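Local coordinates for protein HepC.19480.a.B1 (Helicobacter pylori, PDB 6MTZ) that is of unknown function but probably belongs to the DHH family of phosphoesterases, at residues C24-K29 with T145-P150; Q30-I35 with E131-H136; N55-S60 with F65-S70; V152-S157 with K199-V204. One frame throughout, in Å; residues are numbered along the deposited sequence.

All four contacts lie in the part of the chain built on the five-stranded parallel sheet and the helices packed around it, and none has a hydrogen bond running directly between its two segments. Interactions 1 and 4 both use helix 145-159, their centres about 8 Å apart, and are purely aliphatic, aromatic or thioether packing in the interior. Interaction 2, next to interaction 1, is richer in aromatic rings and runs out to the surface at K134. A 1,2-ethanediol bridges the polar margins of interactions 2 and 4. Interaction 3 stands apart, within a beta-alpha-beta crossover, and differs in placing a serine hydroxyl against a ring edge.

Interaction 1. Residues C24-K29 with T145-P150; sequences CQLVSK and TTWLEP
L148 projects from helix 145-159 like a peg, and its CD1 methyl enters the shallow hollow between L26 and V27 on helix 19-29. The tighter wall of that hollow is L26, whose CD2 lies 3.6 Å from L148 CD1; the two leucine side chains run past each other in opposite directions. V27 forms the other wall, crossing L148 at about a right angle and offering its CG2 methyl 4.1 Å from L148 CD1. Both leucines have CG trans to the backbone N (chi1 -177° for L26 and 180° for L148), a setting that reaches their branches across the gap. The two helical segments run nearly antiparallel, at 155°, with axes 11.5 Å apart at closest approach, a spacing bridged by the branches of these side chains. Helix 19-29 follows the first strand of the parallel sheet, so the contact lays helix 145-159 against a helix of the alpha/beta core. W147 borders the leucine pair on the L26 side. Its six-membered ring meets L26 CD2 edge-on, near the ring plane, with CZ3 4.1 Å away, while L148 CB rests over one indole face toward the rim. L26 CD2 fits the notch where L148 CD1 and the tryptophan edge meet, and its CD1 branch leans on L201 of helix 190-203.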
loop_
_atom_site.group_PDB
_atom_site.type_symbol
_atom_site.label_atom_id
_atom_site.label_comp_id
_atom_site.label_asym_id
_atom_site.label_seq_id
_atom_site.Cartn_x
_atom_site.Cartn_y
_atom_site.Cartn_z
ATOM N N CYS A 24 4.208 8.454 -8.880
ATOM C CA CYS A 24 5.185 9.331 -8.232
ATOM C C CYS A 24 6.362 8.523 -7.713
ATOM O O CYS A 24 7.512 8.960 -7.789
ATOM C CB CYS A 24 4.530 10.106 -7.081
ATOM S SG CYS A 24 3.360 11.357 -7.639
ATOM N N GLN A 25 6.090 7.339 -7.173
ATOM C CA GLN A 25 7.132 6.538 -6.551
ATOM C C GLN A 25 7.909 5.699 -7.554
ATOM O O GLN A 25 9.086 5.408 -7.318
ATOM C CB GLN A 25 6.510 5.651 -5.479
ATOM C CG GLN A 25 5.987 6.482 -4.323
ATOM C CD GLN A 25 5.193 5.678 -3.329
ATOM O OE1 GLN A 25 4.452 4.761 -3.694
ATOM N NE2 GLN A 25 5.331 6.025 -2.058
ATOM N N LEU A 26 7.284 5.303 -8.671
ATOM C CA LEU A 26 8.075 4.803 -9.792
ATOM C C LEU A 26 9.091 5.849 -10.214
ATOM O O LEU A 26 10.271 5.539 -10.437
ATOM C CB LEU A 26 7.172 4.433 -10.972
ATOM C CG LEU A 26 7.838 3.820 -12.216
ATOM C CD1 LEU A 26 6.855 2.939 -12.958
ATOM C CD2 LEU A 26 8.358 4.872 -13.179
ATOM N N VAL A 27 8.651 7.099 -10.312
ATOM C CA VAL A 27 9.542 8.159 -10.760
ATOM C C VAL A 27 10.663 8.354 -9.755
ATOM O O VAL A 27 11.845 8.359 -10.117
ATOM C CB VAL A 27 8.752 9.457 -10.993
ATOM C CG1 VAL A 27 9.707 10.658 -11.071
ATOM C CG2 VAL A 27 7.900 9.346 -12.270
ATOM N N SER A 28 10.318 8.478 -8.467
ATOM C CA SER A 28 11.345 8.778 -7.473
ATOM C C SER A 28 12.351 7.649 -7.351
ATOM O O SER A 28 13.527 7.909 -7.080
ATOM C CB SER A 28 10.733 9.072 -6.105
ATOM O OG SER A 28 10.122 7.929 -5.545
ATOM N N LYS A 29 11.915 6.391 -7.530
ATOM C CA LYS A 29 12.881 5.284 -7.480
ATOM C C LYS A 29 13.854 5.317 -8.654
ATOM O O LYS A 29 14.905 4.668 -8.597
ATOM C CB LYS A 29 12.164 3.929 -7.447
ATOM C CG LYS A 29 11.617 3.561 -6.074
ATOM C CD LYS A 29 10.409 2.656 -6.173
ATOM C CE LYS A 29 10.800 1.228 -5.943
ATOM N NZ LYS A 29 11.165 1.042 -4.534
ATOM N N THR A 145 15.093 7.371 -19.680
ATOM C CA THR A 145 14.313 8.574 -19.941
ATOM C C THR A 145 13.400 8.408 -21.152
ATOM O O THR A 145 12.295 8.963 -21.180
ATOM C CB THR A 145 15.254 9.764 -20.128
ATOM O OG1 THR A 145 16.048 9.932 -18.940
ATOM C CG2 THR A 145 14.450 11.041 -20.372
ATOM N N THR A 146 13.817 7.622 -22.142
ATOM C CA THR A 146 13.020 7.537 -23.360
ATOM C C THR A 146 11.687 6.826 -23.133
ATOM O O THR A 146 10.752 7.037 -23.911
ATOM C CB THR A 146 13.831 6.851 -24.464
ATOM O OG1 THR A 146 14.263 5.572 -24.013
ATOM C CG2 THR A 146 15.056 7.675 -24.796
ATOM N N TRP A 147 11.566 5.988 -22.095
ATOM C CA TRP A 147 10.240 5.504 -21.728
ATOM C C TRP A 147 9.667 6.208 -20.508
ATOM O O TRP A 147 8.437 6.292 -20.381
ATOM C CB TRP A 147 10.235 3.983 -21.498
ATOM C CG TRP A 147 11.104 3.464 -20.379
ATOM C CD1 TRP A 147 12.357 2.921 -20.502
ATOM C CD2 TRP A 147 10.779 3.404 -18.984
ATOM N NE1 TRP A 147 12.835 2.552 -19.268
ATOM C CE2 TRP A 147 11.882 2.826 -18.322
ATOM C CE3 TRP A 147 9.669 3.789 -18.229
ATOM C CZ2 TRP A 147 11.899 2.613 -16.954
ATOM C CZ3 TRP A 147 9.691 3.582 -16.854
ATOM C CH2 TRP A 147 10.802 3.008 -16.235
ATOM N N LEU A 148 10.513 6.753 -19.634
ATOM C CA LEU A 148 10.002 7.342 -18.402
ATOM C C LEU A 148 9.202 8.616 -18.680
ATOM O O LEU A 148 8.114 8.808 -18.112
ATOM C CB LEU A 148 11.156 7.603 -17.431
ATOM C CG LEU A 148 10.717 8.226 -16.100
ATOM C CD1 LEU A 148 9.653 7.363 -15.417
ATOM C CD2 LEU A 148 11.904 8.409 -15.190
ATOM N N GLU A 149 9.703 9.489 -19.571
ATOM C CA GLU A 149 8.961 10.722 -19.836
ATOM C C GLU A 149 7.634 10.441 -20.540
ATOM O O GLU A 149 6.625 11.060 -20.184
ATOM C CB GLU A 149 9.812 11.725 -20.626
ATOM C CG GLU A 149 10.914 12.330 -19.758
ATOM C CD GLU A 149 11.738 13.389 -20.468
ATOM O OE1 GLU A 149 11.463 13.678 -21.650
ATOM O OE2 GLU A 149 12.669 13.933 -19.837
ATOM N N PRO A 150 7.569 9.527 -21.516
ATOM C CA PRO A 150 6.246 9.154 -22.046
ATOM C C PRO A 150 5.309 8.592 -20.985
ATOM O O PRO A 150 4.111 8.908 -20.979
ATOM C CB PRO A 150 6.594 8.107 -23.110
ATOM C CG PRO A 150 7.916 8.570 -23.609
ATOM C CD PRO A 150 8.643 8.963 -22.348
#

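Interaction 2. Residues Q30-I35 with E131-H136; sequences QFFKNI and EFLKKH. With EDO (1,2-ethanediol), chain C.
F31 and L133 make the central contact between helix 125-136 and the loop leading from helix 19-29 into strand 35-39, an edge strand of the parallel sheet, and it is a CH-pi interaction. L133 CB stands over the middle of the F31 ring, 3.9 Å from the centroid and only 9° off the ring normal. The ring reaches this place with CG beside its own backbone N (chi1 -71°), where its far end also comes against the helix backbone, with F31 CE2 4.0 Å from K134 CA. Aliphatic-to-aromatic packing extends the patch. L133 divides its methyls between two rings, CD1 lying 3.9 Å from F31 CD1 and CD2 the same distance from F32 CE2. The F32 ring in turn has F31 CB over one face and Y137 edge-to-face. Toward the surface, the bent K134 chain brings CD to 4.2 Å from F31 CZ. Polar bonds stay within the helix or at its margin. H136 ND1 donates to F132 O at 2.9 Å, close to its imidazole plane, and E131 OE1 accepts a 2.9 Å bond from O2 of an ethanediol, while E131 OE2 forms a salt bridge with R123. With no polar bond crossing between them, the hold of helix 125-136 on this helix-to-strand connection depends on hydrophobic burial and on the match of a flat ring to a leucine stem.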
loop_
_atom_site.group_PDB
_atom_site.type_symbol
_atom_site.label_atom_id
_atom_site.label_comp_id
_atom_site.label_asym_id
_atom_site.label_seq_id
_atom_site.Cartn_x
_atom_site.Cartn_y
_atom_site.Cartn_z
ATOM N N GLN A 30 13.541 6.059 -9.716
ATOM C CA GLN A 30 14.506 6.201 -10.795
ATOM C C GLN A 30 15.639 7.150 -10.432
ATOM O O GLN A 30 16.659 7.163 -11.130
ATOM C CB GLN A 30 13.792 6.658 -12.070
ATOM C CG GLN A 30 12.795 5.597 -12.599
ATOM C CD GLN A 30 13.491 4.426 -13.291
ATOM O OE1 GLN A 30 14.421 4.621 -14.078
ATOM N NE2 GLN A 30 13.050 3.201 -12.988
ATOM N N PHE A 31 15.516 7.906 -9.338
ATOM C CA PHE A 31 16.526 8.896 -8.988
ATOM C C PHE A 31 17.310 8.573 -7.730
ATOM O O PHE A 31 18.470 8.970 -7.635
ATOM C CB PHE A 31 15.892 10.287 -8.833
ATOM C CG PHE A 31 15.445 10.884 -10.140
ATOM C CD1 PHE A 31 14.199 10.574 -10.666
ATOM C CD2 PHE A 31 16.284 11.717 -10.862
ATOM C CE1 PHE A 31 13.786 11.102 -11.895
ATOM C CE2 PHE A 31 15.891 12.238 -12.081
ATOM C CZ PHE A 31 14.637 11.937 -12.606
ATOM N N PHE A 32 16.733 7.853 -6.773
ATOM C CA PHE A 32 17.324 7.753 -5.443
ATOM C C PHE A 32 17.709 6.317 -5.142
ATOM O O PHE A 32 16.846 5.434 -5.115
ATOM C CB PHE A 32 16.362 8.296 -4.392
ATOM C CG PHE A 32 16.127 9.765 -4.524
ATOM C CD1 PHE A 32 17.198 10.639 -4.594
ATOM C CD2 PHE A 32 14.848 10.271 -4.583
ATOM C CE1 PHE A 32 16.993 11.991 -4.724
ATOM C CE2 PHE A 32 14.633 11.623 -4.704
ATOM C CZ PHE A 32 15.707 12.482 -4.780
ATOM N N LYS A 33 19.009 6.103 -4.913
ATOM C CA LYS A 33 19.516 4.797 -4.522
ATOM C C LYS A 33 19.065 4.412 -3.117
ATOM O O LYS A 33 18.832 3.228 -2.849
ATOM C CB LYS A 33 21.042 4.786 -4.607
ATOM N N ASN A 34 18.936 5.381 -2.212
ATOM C CA ASN A 34 18.549 5.115 -0.829
ATOM C C ASN A 34 17.196 5.771 -0.578
ATOM O O ASN A 34 17.137 6.957 -0.239
ATOM C CB ASN A 34 19.603 5.630 0.130
ATOM C CG ASN A 34 21.009 5.397 -0.379
ATOM O OD1 ASN A 34 21.785 6.341 -0.549
ATOM N ND2 ASN A 34 21.349 4.134 -0.626
ATOM N N ILE A 35 16.119 4.995 -0.735
ATOM C CA ILE A 35 14.754 5.507 -0.627
ATOM C C ILE A 35 13.851 4.469 0.031
ATOM O O ILE A 35 13.892 3.282 -0.306
ATOM C CB ILE A 35 14.187 5.912 -2.003
ATOM C CG1 ILE A 35 12.757 6.439 -1.861
ATOM C CG2 ILE A 35 14.242 4.749 -2.980
ATOM C CD1 ILE A 35 12.240 7.183 -3.105
ATOM N N GLU A 131 9.441 16.582 -12.823
ATOM C CA GLU A 131 10.155 17.796 -13.199
ATOM C C GLU A 131 10.961 18.342 -12.029
ATOM O O GLU A 131 12.081 18.832 -12.218
ATOM C CB GLU A 131 9.170 18.822 -13.770
ATOM C CG GLU A 131 8.958 18.546 -15.276
ATOM C CD GLU A 131 7.658 19.062 -15.885
ATOM O OE1 GLU A 131 7.421 18.734 -17.065
ATOM O OE2 GLU A 131 6.880 19.777 -15.219
ATOM N N PHE A 132 10.453 18.199 -10.805
ATOM C CA PHE A 132 11.235 18.615 -9.642
ATOM C C PHE A 132 12.488 17.756 -9.474
ATOM O O PHE A 132 13.582 18.280 -9.244
ATOM C CB PHE A 132 10.375 18.567 -8.372
ATOM C CG PHE A 132 11.159 18.780 -7.109
ATOM C CD1 PHE A 132 11.497 20.070 -6.689
ATOM C CD2 PHE A 132 11.545 17.707 -6.330
ATOM C CE1 PHE A 132 12.207 20.268 -5.514
ATOM C CE2 PHE A 132 12.272 17.899 -5.152
ATOM C CZ PHE A 132 12.609 19.167 -4.752
ATOM N N LEU A 133 12.350 16.429 -9.557
ATOM C CA LEU A 133 13.527 15.579 -9.391
ATOM C C LEU A 133 14.513 15.780 -10.538
ATOM O O LEU A 133 15.727 15.866 -10.312
ATOM C CB LEU A 133 13.110 14.101 -9.276
ATOM C CG LEU A 133 12.246 13.777 -8.055
ATOM C CD1 LEU A 133 12.029 12.266 -7.905
ATOM C CD2 LEU A 133 12.882 14.361 -6.792
ATOM N N LYS A 134 14.014 15.860 -11.775
ATOM C CA LYS A 134 14.910 16.004 -12.921
ATOM C C LYS A 134 15.719 17.293 -12.833
ATOM O O LYS A 134 16.900 17.319 -13.202
ATOM C CB LYS A 134 14.114 15.962 -14.227
ATOM C CG LYS A 134 14.973 15.908 -15.488
ATOM C CD LYS A 134 15.737 14.584 -15.642
ATOM C CE LYS A 134 16.613 14.616 -16.911
ATOM N NZ LYS A 134 17.353 13.325 -17.187
ATOM N N LYS A 135 15.104 18.374 -12.337
ATOM C CA LYS A 135 15.826 19.639 -12.231
ATOM C C LYS A 135 16.983 19.556 -11.243
ATOM O O LYS A 135 17.984 20.268 -11.409
ATOM C CB LYS A 135 14.879 20.783 -11.840
ATOM C CG LYS A 135 13.940 21.223 -12.967
ATOM C CD LYS A 135 13.775 22.725 -13.036
ATOM C CE LYS A 135 12.431 23.189 -12.538
ATOM N NZ LYS A 135 12.186 24.616 -12.931
ATOM N N HIS A 136 16.890 18.678 -10.237
ATOM C CA HIS A 136 17.832 18.695 -9.122
ATOM C C HIS A 136 18.725 17.467 -9.013
ATOM O O HIS A 136 19.802 17.577 -8.426
ATOM C CB HIS A 136 17.077 18.893 -7.792
ATOM C CG HIS A 136 16.398 20.224 -7.716
ATOM N ND1 HIS A 136 15.063 20.399 -8.008
ATOM C CD2 HIS A 136 16.897 21.464 -7.488
ATOM C CE1 HIS A 136 14.757 21.683 -7.923
ATOM N NE2 HIS A 136 15.855 22.351 -7.613
HETATM C C1 EDO C . 7.313 14.263 -19.403
HETATM O O1 EDO C . 6.314 14.680 -20.343
HETATM C C2 EDO C . 7.241 15.129 -18.145
HETATM O O2 EDO C . 8.245 16.150 -18.161
#

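Interaction 3. Residues N55-S60 with F65-S70; sequences NAIAQS and FLILVS
S60 OG, just past the end of helix 43-59, accepts a hydrogen bond from the backbone N of E62 in an ST turn and at the same time lies against the edge of the F65 ring. The hydroxyl is in the ring plane, 3.3 Å from F65 CZ, with S60 CB close behind at 3.5 Å; its position trans to the backbone N (chi1 177°) faces it to that edge. I57, one helical turn earlier, covers a face of the same ring: its CG2 methyl sits 4.1 Å above the centroid, 6° off the normal, a CH-pi contact, and CG1 passes 4.0 Å from F65 CD2. The same CG1 branch ends in CD1, which lies 3.6 Å from CG1 of I67, the next strand residue to point at the helix. These contacts seat the helix on the sheet in the beta-alpha-beta crossover from strand 35-39 to strand 64-70, which spans strand 10-15, whose Y12 also touches I57 and F65. K94 NZ binds both I57 O and S60 O. The phenylalanine is thus held over a face and at an edge by different chemistry, its slightly positive ring hydrogens probably being suited to the serine oxygen.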
loop_
_atom_site.group_PDB
_atom_site.type_symbol
_atom_site.label_atom_id
_atom_site.label_comp_id
_atom_site.label_asym_id
_atom_site.label_seq_id
_atom_site.Cartn_x
_atom_site.Cartn_y
_atom_site.Cartn_z
ATOM N N ASN A 55 9.829 9.206 12.856
ATOM C CA ASN A 55 10.416 8.229 13.768
ATOM C C ASN A 55 11.634 7.576 13.135
ATOM O O ASN A 55 12.697 7.484 13.758
ATOM C CB ASN A 55 9.372 7.178 14.147
ATOM C CG ASN A 55 9.796 6.319 15.316
ATOM O OD1 ASN A 55 10.964 6.305 15.710
ATOM N ND2 ASN A 55 8.840 5.589 15.882
ATOM N N ALA A 56 11.500 7.125 11.884
ATOM C CA ALA A 56 12.633 6.517 11.192
ATOM C C ALA A 56 13.808 7.486 11.086
ATOM O O ALA A 56 14.968 7.083 11.229
ATOM C CB ALA A 56 12.204 6.033 9.805
ATOM N N ILE A 57 13.532 8.771 10.846
ATOM C CA ILE A 57 14.619 9.737 10.711
ATOM C C ILE A 57 15.309 9.956 12.053
ATOM O O ILE A 57 16.540 10.061 12.120
ATOM C CB ILE A 57 14.097 11.054 10.099
ATOM C CG1 ILE A 57 13.777 10.856 8.620
ATOM C CG2 ILE A 57 15.114 12.181 10.266
ATOM C CD1 ILE A 57 13.326 12.110 7.923
ATOM N N ALA A 58 14.538 9.993 13.147
ATOM C CA ALA A 58 15.132 10.124 14.478
ATOM C C ALA A 58 16.068 8.967 14.804
ATOM O O ALA A 58 17.036 9.147 15.552
ATOM C CB ALA A 58 14.041 10.215 15.548
ATOM N N GLN A 59 15.798 7.781 14.265
ATOM C CA GLN A 59 16.577 6.594 14.586
ATOM C C GLN A 59 17.679 6.299 13.578
ATOM O O GLN A 59 18.495 5.404 13.826
ATOM C CB GLN A 59 15.650 5.378 14.703
ATOM C CG GLN A 59 14.565 5.548 15.750
ATOM C CD GLN A 59 14.123 4.233 16.346
ATOM O OE1 GLN A 59 12.940 3.898 16.320
ATOM N NE2 GLN A 59 15.073 3.478 16.893
ATOM N N SER A 60 17.730 7.022 12.464
ATOM C CA SER A 60 18.768 6.795 11.469
ATOM C C SER A 60 20.143 7.197 11.995
ATOM O O SER A 60 20.275 8.054 12.872
ATOM C CB SER A 60 18.465 7.580 10.199
ATOM O OG SER A 60 19.502 7.410 9.256
ATOM N N PHE A 65 18.854 14.040 4.810
ATOM C CA PHE A 65 17.537 13.451 4.621
ATOM C C PHE A 65 16.661 14.338 3.752
ATOM O O PHE A 65 16.721 15.566 3.849
ATOM C CB PHE A 65 16.837 13.224 5.964
ATOM C CG PHE A 65 17.582 12.308 6.884
ATOM C CD1 PHE A 65 18.501 12.813 7.788
ATOM C CD2 PHE A 65 17.363 10.942 6.849
ATOM C CE1 PHE A 65 19.187 11.971 8.639
ATOM C CE2 PHE A 65 18.047 10.097 7.695
ATOM C CZ PHE A 65 18.959 10.611 8.592
ATOM N N LEU A 66 15.824 13.700 2.931
ATOM C CA LEU A 66 14.808 14.388 2.147
ATOM C C LEU A 66 13.460 13.728 2.387
ATOM O O LEU A 66 13.271 12.555 2.048
ATOM C CB LEU A 66 15.139 14.366 0.652
ATOM C CG LEU A 66 13.968 14.831 -0.221
ATOM C CD1 LEU A 66 13.753 16.343 -0.080
ATOM C CD2 LEU A 66 14.190 14.444 -1.675
ATOM N N ILE A 67 12.527 14.474 2.965
ATOM C CA ILE A 67 11.150 14.023 3.098
ATOM C C ILE A 67 10.379 14.529 1.888
ATOM O O ILE A 67 10.279 15.742 1.663
ATOM C CB ILE A 67 10.517 14.523 4.402
ATOM C CG1 ILE A 67 11.307 14.019 5.601
ATOM C CG2 ILE A 67 9.065 14.066 4.488
ATOM C CD1 ILE A 67 10.658 14.379 6.942
ATOM N N LEU A 68 9.851 13.603 1.099
ATOM C CA LEU A 68 9.159 13.918 -0.145
ATOM C C LEU A 68 7.720 13.435 -0.025
ATOM O O LEU A 68 7.484 12.257 0.266
ATOM C CB LEU A 68 9.859 13.257 -1.338
ATOM C CG LEU A 68 9.258 13.550 -2.712
ATOM C CD1 LEU A 68 9.448 15.029 -3.075
ATOM C CD2 LEU A 68 9.836 12.635 -3.800
ATOM N N VAL A 69 6.769 14.342 -0.232
ATOM C CA VAL A 69 5.345 14.054 -0.104
ATOM C C VAL A 69 4.664 14.480 -1.397
ATOM O O VAL A 69 4.778 15.639 -1.807
ATOM C CB VAL A 69 4.716 14.776 1.107
ATOM C CG1 VAL A 69 3.255 14.361 1.298
ATOM C CG2 VAL A 69 5.527 14.512 2.385
ATOM N N SER A 70 3.942 13.556 -2.025
ATOM C CA SER A 70 3.365 13.787 -3.341
ATOM C C SER A 70 1.923 13.311 -3.369
ATOM O O SER A 70 1.599 12.269 -2.790
ATOM C CB SER A 70 4.157 13.060 -4.446
ATOM O OG SER A 70 4.319 11.690 -4.112
#

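Interaction 4. Residues V152-S157 with K199-V204; sequences VEMVNS and KLLEEV. With EDO (1,2-ethanediol), chain C.
M154 sends its side chain out nearly straight: chi1 164° and chi2 -159° carry SD out to V204, and the turn at chi3 (83°) swings CE toward L201. The methyl CE reaches L201 CD1 at 4.3 Å. The sulfur touches V204 CG1 at 4.2 Å, and the methionine and valine side chains cross at a slant. The reach is needed because the backbones stay well apart: even the nearest pair of alpha carbons, M154 CA and V204 CA, is separated by 10.3 Å. A single long, flexible side chain therefore spans most of the gap between helix 145-159 and the C-terminal end of helix 190-203. Helix 168-180 packs alongside, its C174 touching both M154 and V204, while L201 continues the apolar layer to L19, A23 and L26 of helix 19-29. The contact is a joint among several helices stacked beside the parallel sheet. On another side of helix 145-159 the character changes. E153 OE1 takes a 2.8 Å hydrogen bond from O1 of an ethanediol, probably from the crystallisation liquor, and also forms a salt bridge with K127. V152 CG1 lies 3.6 Å from C2 of the same molecule, whose second hydroxyl bonds to E131. Between M154, L201 and V204 there is neither a charge nor a directional bond; with just 103 Å² buried, the contact is small and rests on shape and apolar burial, as one part of a layer that L26, C174 and others continue.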
loop_
_atom_site.group_PDB
_atom_site.type_symbol
_atom_site.label_atom_id
_atom_site.label_comp_id
_atom_site.label_asym_id
_atom_site.label_seq_id
_atom_site.Cartn_x
_atom_site.Cartn_y
_atom_site.Cartn_z
ATOM N N VAL A 152 5.313 9.317 -17.799
ATOM C CA VAL A 152 4.875 10.450 -16.993
ATOM C C VAL A 152 3.772 11.213 -17.708
ATOM O O VAL A 152 2.727 11.521 -17.122
ATOM C CB VAL A 152 6.070 11.356 -16.656
ATOM C CG1 VAL A 152 5.579 12.698 -16.123
ATOM C CG2 VAL A 152 6.961 10.659 -15.644
ATOM N N GLU A 153 3.984 11.513 -18.993
ATOM C CA GLU A 153 3.003 12.278 -19.750
ATOM C C GLU A 153 1.677 11.525 -19.861
ATOM O O GLU A 153 0.597 12.130 -19.791
ATOM C CB GLU A 153 3.568 12.615 -21.133
ATOM C CG GLU A 153 2.718 13.628 -21.910
ATOM C CD GLU A 153 2.694 15.027 -21.266
ATOM O OE1 GLU A 153 3.557 15.338 -20.406
ATOM O OE2 GLU A 153 1.799 15.821 -21.629
ATOM N N MET A 154 1.744 10.200 -20.019
ATOM C CA MET A 154 0.535 9.378 -20.063
ATOM C C MET A 154 -0.271 9.526 -18.779
ATOM O O MET A 154 -1.478 9.792 -18.813
ATOM C CB MET A 154 0.909 7.907 -20.284
ATOM C CG MET A 154 -0.250 6.925 -19.953
ATOM S SD MET A 154 0.270 5.224 -19.606
ATOM C CE MET A 154 0.731 5.319 -17.873
ATOM N N VAL A 155 0.387 9.360 -17.633
ATOM C CA VAL A 155 -0.284 9.596 -16.362
ATOM C C VAL A 155 -0.873 10.998 -16.329
ATOM O O VAL A 155 -2.008 11.196 -15.874
ATOM C CB VAL A 155 0.677 9.361 -15.182
ATOM C CG1 VAL A 155 0.025 9.801 -13.871
ATOM C CG2 VAL A 155 1.069 7.895 -15.101
ATOM N N ASN A 156 -0.132 11.989 -16.827
ATOM C CA ASN A 156 -0.653 13.357 -16.787
ATOM C C ASN A 156 -1.941 13.466 -17.595
ATOM O O ASN A 156 -2.938 14.026 -17.121
ATOM C CB ASN A 156 0.386 14.360 -17.293
ATOM C CG ASN A 156 0.015 15.807 -16.935
ATOM O OD1 ASN A 156 0.092 16.212 -15.770
ATOM N ND2 ASN A 156 -0.427 16.567 -17.922
ATOM N N SER A 157 -1.956 12.889 -18.806
ATOM C CA SER A 157 -3.111 13.052 -19.683
ATOM C C SER A 157 -4.377 12.469 -19.062
ATOM O O SER A 157 -5.454 13.065 -19.160
ATOM C CB SER A 157 -2.846 12.403 -21.045
ATOM O OG SER A 157 -1.787 13.037 -21.733
ATOM N N LYS A 199 5.931 -2.847 -10.501
ATOM C CA LYS A 199 6.355 -3.736 -11.578
ATOM C C LYS A 199 5.361 -3.683 -12.731
ATOM O O LYS A 199 5.748 -3.523 -13.892
ATOM C CB LYS A 199 6.500 -5.175 -11.073
ATOM N N LEU A 200 4.067 -3.811 -12.425
ATOM C CA LEU A 200 3.046 -3.786 -13.475
ATOM C C LEU A 200 3.068 -2.472 -14.247
ATOM O O LEU A 200 2.913 -2.458 -15.475
ATOM C CB LEU A 200 1.648 -3.999 -12.867
ATOM C CG LEU A 200 1.389 -5.363 -12.211
ATOM C CD1 LEU A 200 0.104 -5.342 -11.419
ATOM C CD2 LEU A 200 1.319 -6.450 -13.282
ATOM N N LEU A 201 3.212 -1.351 -13.542
ATOM C CA LEU A 201 3.187 -0.058 -14.220
ATOM C C LEU A 201 4.415 0.106 -15.098
ATOM O O LEU A 201 4.304 0.505 -16.262
ATOM C CB LEU A 201 3.084 1.074 -13.191
ATOM C CG LEU A 201 3.058 2.469 -13.805
ATOM C CD1 LEU A 201 1.850 2.569 -14.711
ATOM C CD2 LEU A 201 3.034 3.543 -12.708
ATOM N N GLU A 202 5.598 -0.240 -14.573
ATOM C CA GLU A 202 6.813 -0.147 -15.388
ATOM C C GLU A 202 6.723 -0.987 -16.664
ATOM O O GLU A 202 7.285 -0.599 -17.695
ATOM C CB GLU A 202 8.052 -0.561 -14.578
ATOM C CG GLU A 202 9.348 -0.446 -15.406
ATOM C CD GLU A 202 10.635 -0.550 -14.599
ATOM O OE1 GLU A 202 10.603 -0.427 -13.348
ATOM O OE2 GLU A 202 11.690 -0.748 -15.237
ATOM N N GLU A 203 6.019 -2.129 -16.633
ATOM C CA GLU A 203 5.927 -2.953 -17.847
ATOM C C GLU A 203 5.229 -2.224 -18.988
ATOM O O GLU A 203 5.404 -2.596 -20.153
ATOM C CB GLU A 203 5.203 -4.294 -17.570
ATOM C CG GLU A 203 6.156 -5.472 -17.285
ATOM C CD GLU A 203 5.525 -6.592 -16.444
ATOM O OE1 GLU A 203 6.226 -7.579 -16.128
ATOM O OE2 GLU A 203 4.337 -6.481 -16.079
ATOM N N VAL A 204 4.452 -1.184 -18.694
ATOM C CA VAL A 204 3.848 -0.391 -19.763
ATOM C C VAL A 204 4.901 0.158 -20.720
ATOM O O VAL A 204 4.587 0.466 -21.877
ATOM C CB VAL A 204 2.993 0.741 -19.137
ATOM C CG1 VAL A 204 2.519 1.726 -20.158
ATOM C CG2 VAL A 204 1.810 0.151 -18.439
HETATM C C1 EDO C . 7.313 14.263 -19.403
HETATM O O1 EDO C . 6.314 14.680 -20.343
HETATM C C2 EDO C . 7.241 15.129 -18.145
HETATM O O2 EDO C . 8.245 16.150 -18.161
#